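Local coordinates for beta-glucosidase (Saccharopolyspora erythraea D, PDB 5M6G), which probably hydrolyses terminal, non-reducing beta-D-glucosyl residues, releasing beta-D-glucose, as a member of glycosyl hydrolase family 3, at residues T141-T152 and H401-S412; A163-A171 and L392-H401. All coordinates share one frame; numbering follows the deposited sequence.

Contact 1 of 2, residues T141-T152 and H401-S412. With MG (magnesium ion), chain E.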
loop_
_atom_site.group_PDB
_atom_site.type_symbol
_atom_site.label_atom_id
_atom_site.label_comp_id
_atom_site.label_asym_id
_atom_site.label_seq_id
_atom_site.Cartn_x
_atom_site.Cartn_y
_atom_site.Cartn_z
ATOM N N THR A 141 13.800 -0.550 3.733
ATOM C CA THR A 141 13.701 0.497 2.722
ATOM C C THR A 141 12.258 0.966 2.583
ATOM O O THR A 141 11.346 0.145 2.464
ATOM C CB THR A 141 14.192 -0.039 1.377
ATOM O OG1 THR A 141 15.452 -0.701 1.549
ATOM C CG2 THR A 141 14.340 1.085 0.368
ATOM N N ILE A 142 12.047 2.281 2.574
ATOM C CA ILE A 142 10.705 2.842 2.416
ATOM C C ILE A 142 10.626 3.522 1.054
ATOM O O ILE A 142 11.279 4.547 0.811
ATOM C CB ILE A 142 10.345 3.809 3.551
ATOM C CG1 ILE A 142 10.449 3.100 4.919
ATOM C CG2 ILE A 142 8.943 4.398 3.323
ATOM C CD1 ILE A 142 9.531 1.891 5.067
ATOM N N TYR A 143 9.818 2.950 0.163
ATOM C CA TYR A 143 9.656 3.407 -1.207
ATOM C C TYR A 143 8.586 4.485 -1.277
ATOM O O TYR A 143 7.777 4.628 -0.353
ATOM C CB TYR A 143 9.299 2.216 -2.114
ATOM C CG TYR A 143 10.440 1.218 -2.196
ATOM C CD1 TYR A 143 11.514 1.427 -3.064
ATOM C CD2 TYR A 143 10.469 0.101 -1.375
ATOM C CE1 TYR A 143 12.581 0.533 -3.114
ATOM C CE2 TYR A 143 11.519 -0.805 -1.423
ATOM C CZ TYR A 143 12.576 -0.580 -2.286
ATOM O OH TYR A 143 13.621 -1.473 -2.328
ATOM N N PRO A 144 8.580 5.297 -2.337
ATOM C CA PRO A 144 7.474 6.243 -2.522
ATOM C C PRO A 144 6.137 5.518 -2.494
ATOM O O PRO A 144 6.018 4.376 -2.950
ATOM C CB PRO A 144 7.753 6.852 -3.901
ATOM C CG PRO A 144 9.250 6.747 -4.058
ATOM C CD PRO A 144 9.595 5.418 -3.399
ATOM N N HIS A 145 5.130 6.176 -1.930
ATOM C CA HIS A 145 3.796 5.602 -2.004
ATOM C C HIS A 145 3.311 5.570 -3.456
ATOM O O HIS A 145 3.880 6.205 -4.357
ATOM C CB HIS A 145 2.818 6.376 -1.120
ATOM C CG HIS A 145 2.762 5.886 0.297
ATOM N ND1 HIS A 145 2.404 4.594 0.631
ATOM C CD2 HIS A 145 3.026 6.518 1.467
ATOM C CE1 HIS A 145 2.431 4.457 1.945
ATOM N NE2 HIS A 145 2.815 5.609 2.477
ATOM N N ASN A 146 2.235 4.808 -3.664
ATOM C CA ASN A 146 1.777 4.476 -5.011
ATOM C C ASN A 146 1.512 5.711 -5.875
ATOM O O ASN A 146 1.789 5.691 -7.080
ATOM C CB ASN A 146 0.515 3.609 -4.933
ATOM C CG ASN A 146 0.832 2.160 -4.618
ATOM O OD1 ASN A 146 1.991 1.768 -4.617
ATOM N ND2 ASN A 146 -0.203 1.353 -4.371
ATOM N N ILE A 147 0.958 6.781 -5.303
ATOM C CA ILE A 147 0.601 7.923 -6.145
ATOM C C ILE A 147 1.846 8.483 -6.833
ATOM O O ILE A 147 1.841 8.729 -8.045
ATOM C CB ILE A 147 -0.166 8.995 -5.339
ATOM C CG1 ILE A 147 -0.584 10.160 -6.246
ATOM C CG2 ILE A 147 0.659 9.533 -4.154
ATOM C CD1 ILE A 147 -1.474 11.186 -5.562
ATOM N N GLY A 148 2.954 8.622 -6.091
ATOM C CA GLY A 148 4.199 9.047 -6.716
ATOM C C GLY A 148 4.738 8.028 -7.701
ATOM O O GLY A 148 5.260 8.391 -8.759
ATOM N N LEU A 149 4.613 6.733 -7.374
ATOM C CA LEU A 149 4.989 5.699 -8.332
ATOM C C LEU A 149 4.179 5.819 -9.621
ATOM O O LEU A 149 4.719 5.644 -10.718
ATOM C CB LEU A 149 4.821 4.313 -7.707
ATOM C CG LEU A 149 5.731 4.051 -6.492
ATOM C CD1 LEU A 149 5.634 2.568 -6.025
ATOM C CD2 LEU A 149 7.213 4.448 -6.759
ATOM N N GLY A 150 2.881 6.118 -9.510
ATOM C CA GLY A 150 2.088 6.341 -10.712
ATOM C C GLY A 150 2.591 7.532 -11.502
ATOM O O GLY A 150 2.615 7.514 -12.734
ATOM N N ALA A 151 3.022 8.578 -10.794
ATOM C CA ALA A 151 3.585 9.758 -11.447
ATOM C C ALA A 151 4.852 9.444 -12.229
ATOM O O ALA A 151 5.155 10.152 -13.194
ATOM C CB ALA A 151 3.860 10.843 -10.405
ATOM N N THR A 152 5.584 8.381 -11.870
ATOM C CA THR A 152 6.785 8.050 -12.637
ATOM C C THR A 152 6.459 7.597 -14.048
ATOM O O THR A 152 7.321 7.701 -14.927
ATOM C CB THR A 152 7.592 6.932 -11.972
ATOM O OG1 THR A 152 6.875 5.695 -12.113
ATOM C CG2 THR A 152 7.840 7.233 -10.500
ATOM N N HIS A 401 19.009 -1.405 -2.551
ATOM C CA HIS A 401 17.578 -1.141 -2.480
ATOM C C HIS A 401 17.284 0.336 -2.249
ATOM O O HIS A 401 16.303 0.874 -2.785
ATOM C CB HIS A 401 16.970 -2.005 -1.391
ATOM C CG HIS A 401 16.913 -3.448 -1.761
ATOM N ND1 HIS A 401 16.377 -4.414 -0.938
ATOM C CD2 HIS A 401 17.342 -4.093 -2.874
ATOM C CE1 HIS A 401 16.471 -5.591 -1.531
ATOM N NE2 HIS A 401 17.037 -5.422 -2.713
ATOM N N ARG A 402 18.113 1.012 -1.451
ATOM C CA ARG A 402 17.913 2.442 -1.263
ATOM C C ARG A 402 18.214 3.218 -2.538
ATOM O O ARG A 402 17.584 4.249 -2.794
ATOM C CB ARG A 402 18.761 2.941 -0.093
ATOM C CG ARG A 402 18.274 2.389 1.234
ATOM C CD ARG A 402 18.982 3.022 2.407
ATOM N NE ARG A 402 18.657 2.322 3.647
ATOM C CZ ARG A 402 17.635 2.626 4.439
ATOM N NH1 ARG A 402 16.823 3.626 4.124
ATOM N NH2 ARG A 402 17.427 1.932 5.552
ATOM N N GLU A 403 19.147 2.731 -3.361
ATOM C CA GLU A 403 19.406 3.371 -4.648
ATOM C C GLU A 403 18.200 3.243 -5.572
ATOM O O GLU A 403 17.852 4.187 -6.297
ATOM C CB GLU A 403 20.651 2.757 -5.297
ATOM C CG GLU A 403 21.033 3.341 -6.653
ATOM C CD GLU A 403 21.166 4.865 -6.630
ATOM O OE1 GLU A 403 21.574 5.436 -5.594
ATOM O OE2 GLU A 403 20.839 5.526 -7.643
ATOM N N LEU A 404 17.565 2.071 -5.576
ATOM C CA LEU A 404 16.335 1.888 -6.339
ATOM C C LEU A 404 15.250 2.830 -5.844
ATOM O O LEU A 404 14.516 3.427 -6.641
ATOM C CB LEU A 404 15.872 0.432 -6.229
ATOM C CG LEU A 404 14.542 0.021 -6.858
ATOM C CD1 LEU A 404 14.613 0.225 -8.348
ATOM C CD2 LEU A 404 14.243 -1.439 -6.534
ATOM N N ALA A 405 15.130 2.968 -4.523
ATOM C CA ALA A 405 14.120 3.851 -3.963
ATOM C C ALA A 405 14.395 5.298 -4.345
ATOM O O ALA A 405 13.479 6.033 -4.718
ATOM C CB ALA A 405 14.080 3.700 -2.448
ATOM N N ARG A 406 15.659 5.719 -4.244
ATOM C CA ARG A 406 16.042 7.067 -4.649
ATOM C C ARG A 406 15.687 7.328 -6.108
ATOM O O ARG A 406 15.268 8.439 -6.470
ATOM C CB ARG A 406 17.545 7.250 -4.411
ATOM C CG ARG A 406 18.064 8.655 -4.663
ATOM C CD ARG A 406 19.557 8.735 -4.379
ATOM N NE ARG A 406 20.086 10.060 -4.709
ATOM C CZ ARG A 406 21.374 10.389 -4.651
ATOM N NH1 ARG A 406 22.266 9.488 -4.282
ATOM N NH2 ARG A 406 21.774 11.615 -4.978
ATOM N N GLN A 407 15.870 6.328 -6.969
ATOM C CA GLN A 407 15.506 6.514 -8.364
ATOM C C GLN A 407 13.997 6.698 -8.501
ATOM O O GLN A 407 13.534 7.507 -9.315
ATOM C CB GLN A 407 16.018 5.335 -9.202
ATOM C CG GLN A 407 15.715 5.454 -10.707
ATOM C CD GLN A 407 16.431 6.629 -11.371
ATOM O OE1 GLN A 407 17.478 7.081 -10.900
ATOM N NE2 GLN A 407 15.868 7.123 -12.471
ATOM N N ALA A 408 13.217 5.998 -7.670
ATOM C CA ALA A 408 11.768 6.181 -7.695
ATOM C C ALA A 408 11.377 7.554 -7.163
ATOM O O ALA A 408 10.461 8.194 -7.694
ATOM C CB ALA A 408 11.082 5.076 -6.889
ATOM N N VAL A 409 12.059 8.028 -6.112
ATOM C CA VAL A 409 11.828 9.392 -5.640
ATOM C C VAL A 409 12.035 10.383 -6.779
ATOM O O VAL A 409 11.163 11.217 -7.064
ATOM C CB VAL A 409 12.743 9.717 -4.445
ATOM C CG1 VAL A 409 12.600 11.206 -4.064
ATOM C CG2 VAL A 409 12.425 8.802 -3.262
ATOM N N ARG A 410 13.187 10.294 -7.453
ATOM C CA ARG A 410 13.503 11.181 -8.574
ATOM C C ARG A 410 12.377 11.199 -9.597
ATOM O O ARG A 410 11.851 12.257 -9.956
ATOM C CB ARG A 410 14.790 10.728 -9.272
ATOM C CG ARG A 410 16.067 11.031 -8.575
ATOM C CD ARG A 410 17.201 10.281 -9.254
ATOM N NE ARG A 410 18.355 10.176 -8.373
ATOM C CZ ARG A 410 19.141 9.110 -8.304
ATOM N NH1 ARG A 410 18.896 8.049 -9.064
ATOM N NH2 ARG A 410 20.173 9.104 -7.471
ATOM N N GLU A 411 12.016 10.018 -10.096
ATOM C CA GLU A 411 11.075 9.940 -11.199
ATOM C C GLU A 411 9.657 10.303 -10.779
ATOM O O GLU A 411 8.843 10.644 -11.640
ATOM C CB GLU A 411 11.122 8.536 -11.816
ATOM C CG GLU A 411 12.477 8.210 -12.453
ATOM C CD GLU A 411 12.495 6.867 -13.178
ATOM O OE1 GLU A 411 11.453 6.469 -13.744
ATOM O OE2 GLU A 411 13.560 6.212 -13.182
ATOM N N SER A 412 9.346 10.254 -9.479
ATOM C CA SER A 412 8.000 10.567 -9.023
ATOM C C SER A 412 7.751 12.066 -8.919
ATOM O O SER A 412 6.586 12.482 -8.876
ATOM C CB SER A 412 7.732 9.907 -7.667
ATOM O OG SER A 412 8.487 10.513 -6.628
HETATM MG MG MG E . 17.787 -6.999 -4.023
HETATM O O HOH W 1 9.981 8.340 -15.232
HETATM O O HOH W 2 19.447 -7.310 -3.075
HETATM O O HOH W 3 18.516 -5.515 -5.351
HETATM O O HOH W 4 16.083 -6.558 -5.392
HETATM O O HOH W 5 18.413 -8.457 -5.687
#
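CB of His-401 lies against two hydroxyls of the segment 141-152, 3.6 Å from OG1 of Thr-141 and 3.5 Å from OH of Tyr-143, while its ring runs on to a magnesium ion. Thr-141 uses both branches: OG1 is hydrogen-bonded to Glu-168 OE2, and CG2, anti to the backbone N (chi1 -48° for OG1), packs on His-401 O, on CB of Ala-405 and over one face of the Tyr-143 ring, toward its rim. Arg-402 meets Thr-141 with CA and the aliphatic CG; its guanidinium continues to a salt bridge with Glu-565. Leu-404 borders the ring of Tyr-143 near CE1, and Ala-405 meets it obliquely, CB to CD1 3.5 Å, its small methyl letting the ring come in close. With an alanine here the ring's place between Ala-405 and Ile-161 of helix 155-170 would probably become a gap, and His-401 CB would lose the OH beside it, keeping Thr-141 OG1. Here the N-terminal domain, of the TIM-barrel clan, meets the helix that runs on into strand 414-418 of the mixed sheet in this family 3 glycosidase: helices 146-152 and 401-412 cross at 71° with axes 7.9 Å apart. Further on, CB of Ala-408 fits between Pro-144 CG and Leu-149 CD2, and Val-409 CG2 flanks the rigid proline ring. Glu-411 packs its CB on Thr-152 CG2, and its OE1 shares a water with Thr-152 O. Thr-152 turns OG1 back to Leu-149 O (2.6 Å), which directs CG2 at Ser-412 N, 3.5 Å away. Ser-412 likewise returns OG to Val-409 O of its own helix, 2.8 Å, and it is CB that touches Gly-148 O at 3.1 Å; this closeness suits Gly-148, which has no side chain to meet Ser-412 CB.

Contact 2 of 2, residues A163-A171 and L392-H401; sequences AATAEEVAA and LLPTVGSAEH. With MG (magnesium ion), chain E.
Glu-167 and His-401 meet through a shared magnesium ion, in a metal-bridged contact between helix 155-170 of the TIM-barrel-clan domain and the turn that leads into helix 399-412. The metal site is roughly octahedral, with four waters completing it; OE1 of Glu-167 binds the ion at 1.9 Å, delivered by a side chain extended beyond CG (chi2 -174°), and NE2 of His-401 binds it at 2.2 Å. The other ring nitrogen is held by the next glutamate: His-401 ND1 donates to the anti lone pair of Glu-168 OE2 (2.7 Å), with carboxylate and ring only 17° from coplanar. This negative partner would be expected to polarise the imidazole towards the metal. From above the carboxylate plane, Gly-397 N adds a 3.1 Å bond to the same OE2. Gly-397 is the third residue of a type II turn running from Thr-395 to Ser-398, and its positive phi (68°) suits a residue without a side chain. The ring is sandwiched too: CB of Ala-164 sits over the centre of one face, a CH-pi contact 3.7 Å from the centroid, and Ser-398 OG lies above the rim of the opposite face. Away from the metal the chemistry turns apolar. Ala-171 CB nestles among Leu-392 CB, Leu-393 CD2 and Val-396 CG2, where a methyl group allows the backbones to approach closely, and Leu-392 CD1 reaches Ala-170. The 3-10 turn is braced by Thr-395, whose OG1 lies 2.8 Å from Leu-392 O, in the plane of that carbonyl.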
loop_
_atom_site.group_PDB
_atom_site.type_symbol
_atom_site.label_atom_id
_atom_site.label_comp_id
_atom_site.label_asym_id
_atom_site.label_seq_id
_atom_site.Cartn_x
_atom_site.Cartn_y
_atom_site.Cartn_z
ATOM N N ALA A 163 10.078 -6.482 -6.531
ATOM C CA ALA A 163 11.069 -7.532 -6.294
ATOM C C ALA A 163 11.947 -7.217 -5.091
ATOM O O ALA A 163 12.260 -8.111 -4.292
ATOM C CB ALA A 163 11.932 -7.732 -7.540
ATOM N N ALA A 164 12.373 -5.960 -4.948
ATOM C CA ALA A 164 13.191 -5.600 -3.795
ATOM C C ALA A 164 12.386 -5.688 -2.506
ATOM O O ALA A 164 12.896 -6.162 -1.481
ATOM C CB ALA A 164 13.780 -4.198 -3.973
ATOM N N THR A 165 11.130 -5.231 -2.539
ATOM C CA THR A 165 10.241 -5.387 -1.392
ATOM C C THR A 165 10.111 -6.856 -1.011
ATOM O O THR A 165 10.215 -7.218 0.168
ATOM C CB THR A 165 8.868 -4.787 -1.713
ATOM O OG1 THR A 165 9.007 -3.374 -1.915
ATOM C CG2 THR A 165 7.897 -5.029 -0.577
ATOM N N ALA A 166 9.910 -7.719 -2.006
ATOM C CA ALA A 166 9.722 -9.138 -1.724
ATOM C C ALA A 166 10.950 -9.727 -1.033
ATOM O O ALA A 166 10.822 -10.538 -0.108
ATOM C CB ALA A 166 9.406 -9.889 -3.017
ATOM N N GLU A 167 12.149 -9.306 -1.450
ATOM C CA GLU A 167 13.355 -9.775 -0.776
ATOM C C GLU A 167 13.357 -9.387 0.691
ATOM O O GLU A 167 13.696 -10.209 1.554
ATOM C CB GLU A 167 14.600 -9.224 -1.460
ATOM C CG GLU A 167 15.045 -10.011 -2.662
ATOM C CD GLU A 167 16.358 -9.494 -3.194
ATOM O OE1 GLU A 167 16.526 -8.255 -3.235
ATOM O OE2 GLU A 167 17.224 -10.317 -3.540
ATOM N N GLU A 168 12.981 -8.136 1.001
ATOM C CA GLU A 168 13.055 -7.693 2.389
ATOM C C GLU A 168 11.976 -8.351 3.235
ATOM O O GLU A 168 12.187 -8.588 4.431
ATOM C CB GLU A 168 12.980 -6.161 2.457
ATOM C CG GLU A 168 14.109 -5.528 1.666
ATOM C CD GLU A 168 14.394 -4.083 2.048
ATOM O OE1 GLU A 168 13.809 -3.578 3.027
ATOM O OE2 GLU A 168 15.222 -3.465 1.361
ATOM N N VAL A 169 10.834 -8.669 2.624
ATOM C CA VAL A 169 9.776 -9.386 3.330
ATOM C C VAL A 169 10.184 -10.838 3.545
ATOM O O VAL A 169 10.050 -11.381 4.646
ATOM C CB VAL A 169 8.444 -9.263 2.558
ATOM C CG1 VAL A 169 7.378 -10.216 3.133
ATOM C CG2 VAL A 169 7.961 -7.822 2.589
ATOM N N ALA A 170 10.709 -11.480 2.503
ATOM C CA ALA A 170 11.077 -12.888 2.616
ATOM C C ALA A 170 12.198 -13.091 3.627
ATOM O O ALA A 170 12.296 -14.164 4.235
ATOM C CB ALA A 170 11.479 -13.441 1.248
ATOM N N ALA A 171 13.035 -12.066 3.827
ATOM C CA ALA A 171 14.070 -12.114 4.855
ATOM C C ALA A 171 13.471 -12.310 6.239
ATOM O O ALA A 171 14.109 -12.910 7.111
ATOM C CB ALA A 171 14.899 -10.828 4.826
ATOM N N LEU A 392 18.708 -13.570 3.367
ATOM C CA LEU A 392 18.244 -12.335 2.747
ATOM C C LEU A 392 18.208 -11.151 3.707
ATOM O O LEU A 392 17.960 -10.023 3.262
ATOM C CB LEU A 392 16.848 -12.547 2.150
ATOM C CG LEU A 392 16.758 -13.494 0.950
ATOM C CD1 LEU A 392 15.305 -13.669 0.514
ATOM C CD2 LEU A 392 17.607 -12.988 -0.212
ATOM N N LEU A 393 18.429 -11.377 5.003
ATOM C CA LEU A 393 18.438 -10.269 5.953
ATOM C C LEU A 393 19.423 -9.161 5.588
ATOM O O LEU A 393 19.097 -7.984 5.835
ATOM C CB LEU A 393 18.715 -10.801 7.367
ATOM C CG LEU A 393 17.544 -11.522 8.045
ATOM C CD1 LEU A 393 17.997 -12.291 9.286
ATOM C CD2 LEU A 393 16.421 -10.537 8.384
ATOM N N PRO A 394 20.604 -9.431 5.012
ATOM C CA PRO A 394 21.481 -8.309 4.624
ATOM C C PRO A 394 20.898 -7.410 3.544
ATOM O O PRO A 394 21.395 -6.287 3.369
ATOM C CB PRO A 394 22.760 -9.010 4.139
ATOM C CG PRO A 394 22.760 -10.312 4.845
ATOM C CD PRO A 394 21.310 -10.720 4.895
ATOM N N THR A 395 19.867 -7.846 2.813
ATOM C CA THR A 395 19.290 -6.962 1.805
ATOM C C THR A 395 18.395 -5.899 2.409
ATOM O O THR A 395 18.060 -4.936 1.714
ATOM C CB THR A 395 18.474 -7.740 0.761
ATOM O OG1 THR A 395 17.239 -8.185 1.338
ATOM C CG2 THR A 395 19.255 -8.938 0.243
ATOM N N VAL A 396 17.991 -6.058 3.670
ATOM C CA VAL A 396 16.973 -5.196 4.265
ATOM C C VAL A 396 17.573 -3.815 4.505
ATOM O O VAL A 396 18.501 -3.657 5.306
ATOM C CB VAL A 396 16.432 -5.798 5.569
ATOM C CG1 VAL A 396 15.423 -4.836 6.213
ATOM C CG2 VAL A 396 15.792 -7.176 5.314
ATOM N N GLY A 397 17.034 -2.806 3.820
ATOM C CA GLY A 397 17.624 -1.483 3.885
ATOM C C GLY A 397 18.981 -1.360 3.230
ATOM O O GLY A 397 19.682 -0.367 3.462
ATOM N N SER A 398 19.365 -2.329 2.404
ATOM C CA SER A 398 20.674 -2.334 1.770
ATOM C C SER A 398 20.841 -1.135 0.839
ATOM O O SER A 398 19.870 -0.535 0.373
ATOM C CB SER A 398 20.858 -3.617 0.968
ATOM O OG SER A 398 19.884 -3.659 -0.073
ATOM N N ALA A 399 22.103 -0.816 0.536
ATOM C CA ALA A 399 22.399 0.329 -0.322
ATOM C C ALA A 399 21.773 0.174 -1.706
ATOM O O ALA A 399 21.271 1.148 -2.275
ATOM C CB ALA A 399 23.915 0.528 -0.437
ATOM N N GLU A 400 21.777 -1.043 -2.261
ATOM C CA GLU A 400 21.211 -1.236 -3.596
ATOM C C GLU A 400 19.708 -0.981 -3.603
ATOM O O GLU A 400 19.173 -0.398 -4.553
ATOM C CB GLU A 400 21.508 -2.643 -4.120
ATOM C CG GLU A 400 22.955 -3.083 -4.045
ATOM C CD GLU A 400 23.297 -3.810 -2.759
ATOM O OE1 GLU A 400 23.303 -5.068 -2.770
ATOM O OE2 GLU A 400 23.582 -3.152 -1.737
ATOM N N HIS A 401 19.009 -1.405 -2.551
ATOM C CA HIS A 401 17.578 -1.141 -2.480
ATOM C C HIS A 401 17.284 0.336 -2.249
ATOM O O HIS A 401 16.303 0.874 -2.785
ATOM C CB HIS A 401 16.970 -2.005 -1.391
ATOM C CG HIS A 401 16.913 -3.448 -1.761
ATOM N ND1 HIS A 401 16.377 -4.414 -0.938
ATOM C CD2 HIS A 401 17.342 -4.093 -2.874
ATOM C CE1 HIS A 401 16.471 -5.591 -1.531
ATOM N NE2 HIS A 401 17.037 -5.422 -2.713
HETATM MG MG MG E . 17.787 -6.999 -4.023
HETATM O O HOH W 5 18.413 -8.457 -5.687
HETATM O O HOH W 2 19.447 -7.310 -3.075
HETATM O O HOH W 3 18.516 -5.515 -5.351
HETATM O O HOH W 4 16.083 -6.558 -5.392
#

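Overall arrangement
Contact 1 is a buried seam, and contact 2 is only partly buried, farther from the centre of the chain. Both use helix 399-412 and share His-401, contact 2 at the helix start and contact 1 along its length; on the other side, helices 146-152 and 155-170 follow each other in the chain. Their chemistry differs accordingly: mostly apolar packing, with alanine and proline at its middle and no direct hydrogen bond across the segments, in 141-152 with 401-412, but carboxylates, an imidazole and a hydrated metal in 163-171 with 392-401. Two probable hydrogen bonds also join them: that of Thr-141 to Glu-168, and Arg-402 NE to Gly-397 O at 2.9 Å.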